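Local coordinates for putative enoyl-CoA hydratase/isomerase (PDB 3ISA), which probably acts on acyl-CoA thioesters as an enoyl-CoA hydratase or isomerase of the crotonase family, though its own substrate and reaction are not established, at residues Arg123-Glu128 with Arg178-Gln183; Leu102-Gly107 with Ala188-Ala193. All coordinates share one frame; numbering follows the deposited sequence.

Contact 1 (Arg123-Glu128 with Arg178-Gln183); sequences RYCTPE and RDCAAQ
At the margin of the crotonase-fold sheet, the end of strand 122-125 pairs in parallel with the short strand 179-180, the outermost strand of that sheet within the chain. Arg178 N gives a hydrogen bond to Arg123 O (2.7 Å), and Ala181 N gives another to Cys125 O (2.8 Å), the latter tilted 27° from the carbonyl plane. Between them Cys125 N reaches Asp179 O only weakly, at 3.5 Å. Cys125 O also receives a CA-H...O contact from Cys180 CA (3.1 Å).

Beside the backbone pairing, Arg178 folds over Tyr124. Arg178 CB sits above one face of the Tyr124 ring, 4.0 Å from its centroid and offset toward the rim, in a CH-pi contact. The chain then bends at chi3 (93°), which carries NE round to the phenol oxygen: Arg178 NE donates to Tyr124 OH at 2.8 Å. That oxygen lies close to the guanidinium plane, at its edge, while ring and guanidinium planes stand 62° apart. Trp122 adds a cation-pi partner for Arg178. The Tyr124 side chain also packs against Leu189 of helix 186-197.

The two cysteines point to the face of the sheet away from Tyr124, with Cys125 SG and Cys180 SG 4.3 Å apart, too far for a disulfide. Beyond the strand, Thr126 CG2 packs against Gln183 CG. In the conformer given, one of two deposited, the Arg123 side chain turns from the pairing to bond Phe176 O and to form a salt bridge with Asp154 of a second subunit.

With one central backbone bond weak, the pairing relies on the firm bonds before and after it, and the grip of Arg178 on both face and hydroxyl of Tyr124 probably limits rotation of the ring.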
loop_
_atom_site.group_PDB
_atom_site.type_symbol
_atom_site.label_atom_id
_atom_site.label_comp_id
_atom_site.label_asym_id
_atom_site.label_seq_id
_atom_site.Cartn_x
_atom_site.Cartn_y
_atom_site.Cartn_z
ATOM N N ARG D 123 22.147 -17.385 -8.731
ATOM C CA ARG D 123 21.723 -18.255 -9.817
ATOM C C ARG D 123 22.827 -18.385 -10.856
ATOM O O ARG D 123 23.298 -17.382 -11.393
ATOM C CB ARG D 123 20.441 -17.719 -10.470
ATOM C CG ARG D 123 19.291 -17.480 -9.504
ATOM C CD ARG D 123 18.097 -16.816 -10.191
ATOM N NE ARG D 123 18.381 -15.454 -10.642
ATOM C CZ ARG D 123 18.381 -14.371 -9.858
ATOM N NH1 ARG D 123 18.662 -13.172 -10.374
ATOM N NH2 ARG D 123 18.103 -14.475 -8.561
ATOM N N TYR D 124 23.230 -19.627 -11.120
ATOM C CA TYR D 124 24.278 -19.918 -12.102
ATOM C C TYR D 124 23.783 -21.004 -13.039
ATOM O O TYR D 124 22.971 -21.849 -12.650
ATOM C CB TYR D 124 25.563 -20.398 -11.410
ATOM C CG TYR D 124 26.281 -19.346 -10.595
ATOM C CD1 TYR D 124 27.265 -18.537 -11.174
ATOM C CD2 TYR D 124 26.003 -19.175 -9.239
ATOM C CE1 TYR D 124 27.937 -17.575 -10.426
ATOM C CE2 TYR D 124 26.661 -18.216 -8.485
ATOM C CZ TYR D 124 27.630 -17.423 -9.084
ATOM O OH TYR D 124 28.284 -16.472 -8.341
ATOM N N CYS D 125 24.270 -20.998 -14.277
ATOM C CA CYS D 125 23.970 -22.106 -15.172
ATOM C C CYS D 125 25.169 -22.457 -16.056
ATOM O O CYS D 125 26.108 -21.675 -16.157
ATOM C CB CYS D 125 22.727 -21.818 -16.018
ATOM S SG CYS D 125 22.925 -20.531 -17.269
ATOM N N THR D 126 25.129 -23.636 -16.665
ATOM C CA THR D 126 26.127 -24.036 -17.659
ATOM C C THR D 126 25.927 -23.200 -18.937
ATOM O O THR D 126 24.806 -22.773 -19.215
ATOM C CB THR D 126 26.037 -25.548 -17.993
ATOM O OG1 THR D 126 24.694 -25.895 -18.368
ATOM C CG2 THR D 126 26.510 -26.406 -16.817
ATOM N N PRO D 127 27.009 -22.953 -19.719
ATOM C CA PRO D 127 26.862 -22.175 -20.968
ATOM C C PRO D 127 25.867 -22.762 -21.970
ATOM O O PRO D 127 25.346 -22.031 -22.808
ATOM C CB PRO D 127 28.271 -22.209 -21.575
ATOM C CG PRO D 127 29.173 -22.457 -20.444
ATOM C CD PRO D 127 28.415 -23.335 -19.486
ATOM N N GLU D 128 25.600 -24.063 -21.869
ATOM C CA GLU D 128 24.684 -24.762 -22.767
ATOM C C GLU D 128 23.233 -24.847 -22.237
ATOM O O GLU D 128 22.363 -25.406 -22.910
ATOM C CB GLU D 128 25.212 -26.175 -23.059
ATOM C CG GLU D 128 26.670 -26.237 -23.549
ATOM C CD GLU D 128 27.706 -26.286 -22.412
ATOM O OE1 GLU D 128 27.315 -26.296 -21.219
ATOM O OE2 GLU D 128 28.919 -26.307 -22.720
ATOM N N ARG D 178 23.754 -14.955 -12.488
ATOM C CA ARG D 178 24.932 -14.192 -12.058
ATOM C C ARG D 178 26.021 -14.345 -13.094
ATOM O O ARG D 178 26.673 -13.375 -13.483
ATOM C CB ARG D 178 25.472 -14.731 -10.737
ATOM C CG ARG D 178 24.950 -14.035 -9.530
ATOM C CD ARG D 178 25.228 -14.846 -8.271
ATOM N NE ARG D 178 26.482 -14.477 -7.608
ATOM C CZ ARG D 178 26.600 -13.509 -6.698
ATOM N NH1 ARG D 178 27.782 -13.255 -6.144
ATOM N NH2 ARG D 178 25.541 -12.792 -6.343
ATOM N N ASP D 179 26.198 -15.584 -13.532
ATOM C CA ASP D 179 27.208 -15.929 -14.502
ATOM C C ASP D 179 26.948 -17.326 -15.005
ATOM O O ASP D 179 26.132 -18.074 -14.445
ATOM C CB ASP D 179 28.613 -15.852 -13.889
ATOM C CG ASP D 179 29.634 -15.278 -14.862
ATOM O OD1 ASP D 179 29.756 -15.803 -15.996
ATOM O OD2 ASP D 179 30.302 -14.290 -14.491
ATOM N N CYS D 180 27.643 -17.662 -16.084
ATOM C CA CYS D 180 27.687 -19.009 -16.583
ATOM C C CYS D 180 28.884 -19.704 -15.965
ATOM O O CYS D 180 29.920 -19.079 -15.734
ATOM C CB CYS D 180 27.759 -19.002 -18.102
ATOM S SG CYS D 180 26.254 -18.308 -18.798
ATOM N N ALA D 181 28.727 -20.988 -15.664
ATOM C CA ALA D 181 29.779 -21.751 -15.012
ATOM C C ALA D 181 29.600 -23.225 -15.306
ATOM O O ALA D 181 28.508 -23.779 -15.127
ATOM C CB ALA D 181 29.776 -21.505 -13.505
ATOM N N ALA D 182 30.685 -23.850 -15.765
ATOM C CA ALA D 182 30.722 -25.289 -15.995
ATOM C C ALA D 182 30.509 -26.000 -14.662
ATOM O O ALA D 182 30.819 -25.442 -13.602
ATOM C CB ALA D 182 32.066 -25.696 -16.617
ATOM N N GLN D 183 29.982 -27.221 -14.717
ATOM C CA GLN D 183 29.732 -28.026 -13.506
ATOM C C GLN D 183 30.963 -28.239 -12.621
ATOM O O GLN D 183 30.836 -28.331 -11.396
ATOM C CB GLN D 183 29.082 -29.353 -13.866
ATOM C CG GLN D 183 27.670 -29.174 -14.428
ATOM C CD GLN D 183 26.901 -30.472 -14.542
ATOM O OE1 GLN D 183 26.822 -31.251 -13.591
ATOM N NE2 GLN D 183 26.312 -30.707 -15.708
#

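Contact 2 (Leu102-Gly107 with Ala188-Ala193); sequences LALAHG and ALIDAA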
loop_
_atom_site.group_PDB
_atom_site.type_symbol
_atom_site.label_atom_id
_atom_site.label_comp_id
_atom_site.label_asym_id
_atom_site.label_seq_id
_atom_site.Cartn_x
_atom_site.Cartn_y
_atom_site.Cartn_z
ATOM N N LEU D 102 20.957 -20.824 -3.384
ATOM C CA LEU D 102 21.786 -20.946 -4.571
ATOM C C LEU D 102 21.212 -22.024 -5.486
ATOM O O LEU D 102 20.963 -23.158 -5.058
ATOM C CB LEU D 102 23.242 -21.283 -4.178
ATOM C CG LEU D 102 24.240 -21.768 -5.257
ATOM C CD1 LEU D 102 24.491 -20.683 -6.268
ATOM C CD2 LEU D 102 25.566 -22.187 -4.642
ATOM N N ALA D 103 21.032 -21.692 -6.754
ATOM C CA ALA D 103 20.555 -22.677 -7.710
ATOM C C ALA D 103 21.587 -22.849 -8.818
ATOM O O ALA D 103 22.227 -21.886 -9.229
ATOM C CB ALA D 103 19.224 -22.276 -8.277
ATOM N N LEU D 104 21.722 -24.080 -9.292
ATOM C CA LEU D 104 22.716 -24.430 -10.288
ATOM C C LEU D 104 22.019 -25.233 -11.374
ATOM O O LEU D 104 21.621 -26.383 -11.147
ATOM C CB LEU D 104 23.837 -25.252 -9.642
ATOM C CG LEU D 104 24.655 -24.590 -8.526
ATOM C CD1 LEU D 104 25.399 -25.659 -7.716
ATOM C CD2 LEU D 104 25.609 -23.533 -9.060
ATOM N N ALA D 105 21.815 -24.599 -12.531
ATOM C CA ALA D 105 21.018 -25.191 -13.608
ATOM C C ALA D 105 21.897 -25.661 -14.751
ATOM O O ALA D 105 22.946 -25.073 -15.020
ATOM C CB ALA D 105 20.011 -24.205 -14.146
ATOM N N HIS D 106 21.443 -26.718 -15.413
ATOM C CA HIS D 106 22.072 -27.218 -16.616
ATOM C C HIS D 106 20.971 -27.808 -17.473
ATOM O O HIS D 106 19.847 -27.969 -16.994
ATOM C CB HIS D 106 23.208 -28.218 -16.299
ATOM C CG HIS D 106 22.758 -29.501 -15.658
ATOM N ND1 HIS D 106 22.225 -29.558 -14.389
ATOM C CD2 HIS D 106 22.810 -30.779 -16.100
ATOM C CE1 HIS D 106 21.939 -30.813 -14.090
ATOM N NE2 HIS D 106 22.281 -31.574 -15.112
ATOM N N GLY D 107 21.263 -28.069 -18.749
ATOM C CA GLY D 107 20.294 -28.697 -19.637
ATOM C C GLY D 107 19.073 -27.825 -19.913
ATOM O O GLY D 107 19.097 -26.600 -19.683
ATOM N N ALA D 188 33.272 -24.898 -5.986
ATOM C CA ALA D 188 33.846 -23.623 -5.546
ATOM C C ALA D 188 32.784 -22.527 -5.334
ATOM O O ALA D 188 32.884 -21.722 -4.387
ATOM C CB ALA D 188 34.926 -23.150 -6.514
ATOM N N LEU D 189 31.773 -22.506 -6.202
ATOM C CA LEU D 189 30.653 -21.562 -6.061
ATOM C C LEU D 189 29.857 -21.836 -4.787
ATOM O O LEU D 189 29.417 -20.905 -4.105
ATOM C CB LEU D 189 29.736 -21.609 -7.289
ATOM C CG LEU D 189 30.286 -21.057 -8.607
ATOM C CD1 LEU D 189 29.264 -21.301 -9.723
ATOM C CD2 LEU D 189 30.644 -19.581 -8.501
ATOM N N ILE D 190 29.695 -23.116 -4.462
ATOM C CA ILE D 190 28.983 -23.513 -3.244
ATOM C C ILE D 190 29.750 -23.054 -2.006
ATOM O O ILE D 190 29.168 -22.459 -1.081
ATOM C CB ILE D 190 28.704 -25.035 -3.211
ATOM C CG1 ILE D 190 27.715 -25.388 -4.324
ATOM C CG2 ILE D 190 28.153 -25.462 -1.823
ATOM C CD1 ILE D 190 27.549 -26.887 -4.587
ATOM N N ASP D 191 31.062 -23.295 -2.011
ATOM C CA ASP D 191 31.927 -22.840 -0.926
ATOM C C ASP D 191 31.857 -21.322 -0.749
ATOM O O ASP D 191 31.772 -20.838 0.385
ATOM C CB ASP D 191 33.380 -23.286 -1.158
ATOM C CG ASP D 191 33.592 -24.794 -0.942
ATOM O OD1 ASP D 191 32.745 -25.466 -0.311
ATOM O OD2 ASP D 191 34.634 -25.310 -1.406
ATOM N N ALA D 192 31.869 -20.577 -1.860
ATOM C CA ALA D 192 31.782 -19.115 -1.800
ATOM C C ALA D 192 30.431 -18.666 -1.229
ATOM O O ALA D 192 30.370 -17.744 -0.401
ATOM C CB ALA D 192 32.017 -18.495 -3.181
ATOM N N ALA D 193 29.365 -19.316 -1.695
ATOM C CA ALA D 193 28.007 -19.077 -1.184
ATOM C C ALA D 193 27.902 -19.395 0.303
ATOM O O ALA D 193 27.309 -18.626 1.055
ATOM C CB ALA D 193 26.974 -19.855 -1.992
#
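Leu102 CD2 lies against helix 186-197, meeting Ala193 CB at 3.8 Å and Ile190 CG1 at 3.9 Å. The side chains of Leu102 and Ile190 cross at about a right angle, the leucine methyl against the ethyl arm of the isoleucine. With CG anti to the backbone N (chi1 167°), Leu102 extends CD2 to the helix. Two residues on, Leu104 divides its branches: Leu104 CD1 meets the end of Ile190 at CD1 (4.0 Å), and Leu104 CD2 approaches Leu189 CD1 at 4.3 Å.

This is helix-on-sheet packing of the crotonase fold. Strand 102-105 and helix 188-193 run nearly antiparallel, 168° between their directions, with axes 10.1 Å apart at closest approach. Alternation along the strand turns Leu102 and Leu104 to the helix, while Ala103 and Ala105 face the other way, onto Phe117 of helix 112-119.

Neighbouring strands extend the apolar layer on both sides. Val55 of strand 53-58 touches Leu104 and Ile190, and Tyr124 of strand 122-125 touches Leu102. Backbone bonds to Leu54 and Phe56 hold Leu102 within the sheet, and Trp122 and Leu53 pack against Ala193.

How the contacts relate
Both contacts belong to one sheet: strands 100-105 and 122-125 are neighbours in it, and Tyr124 O to Ala105 N (3.0 Å) and Thr126 N to Ala105 O (3.1 Å) are probable hydrogen bonds between them. Contact 1 is partly buried at the sheet margin and depends on backbone and side-chain polar bonds; contact 2 is buried, smaller and wholly apolar, a helix lying on the sheet. Strand 179-180 and helix 186-197 follow each other in the chain, which passes from edge pairing to packing over a face. Tyr124 of contact 1 lies against side chains of contact 2. A second subunit borders contact 1, whereas contact 2 meets none.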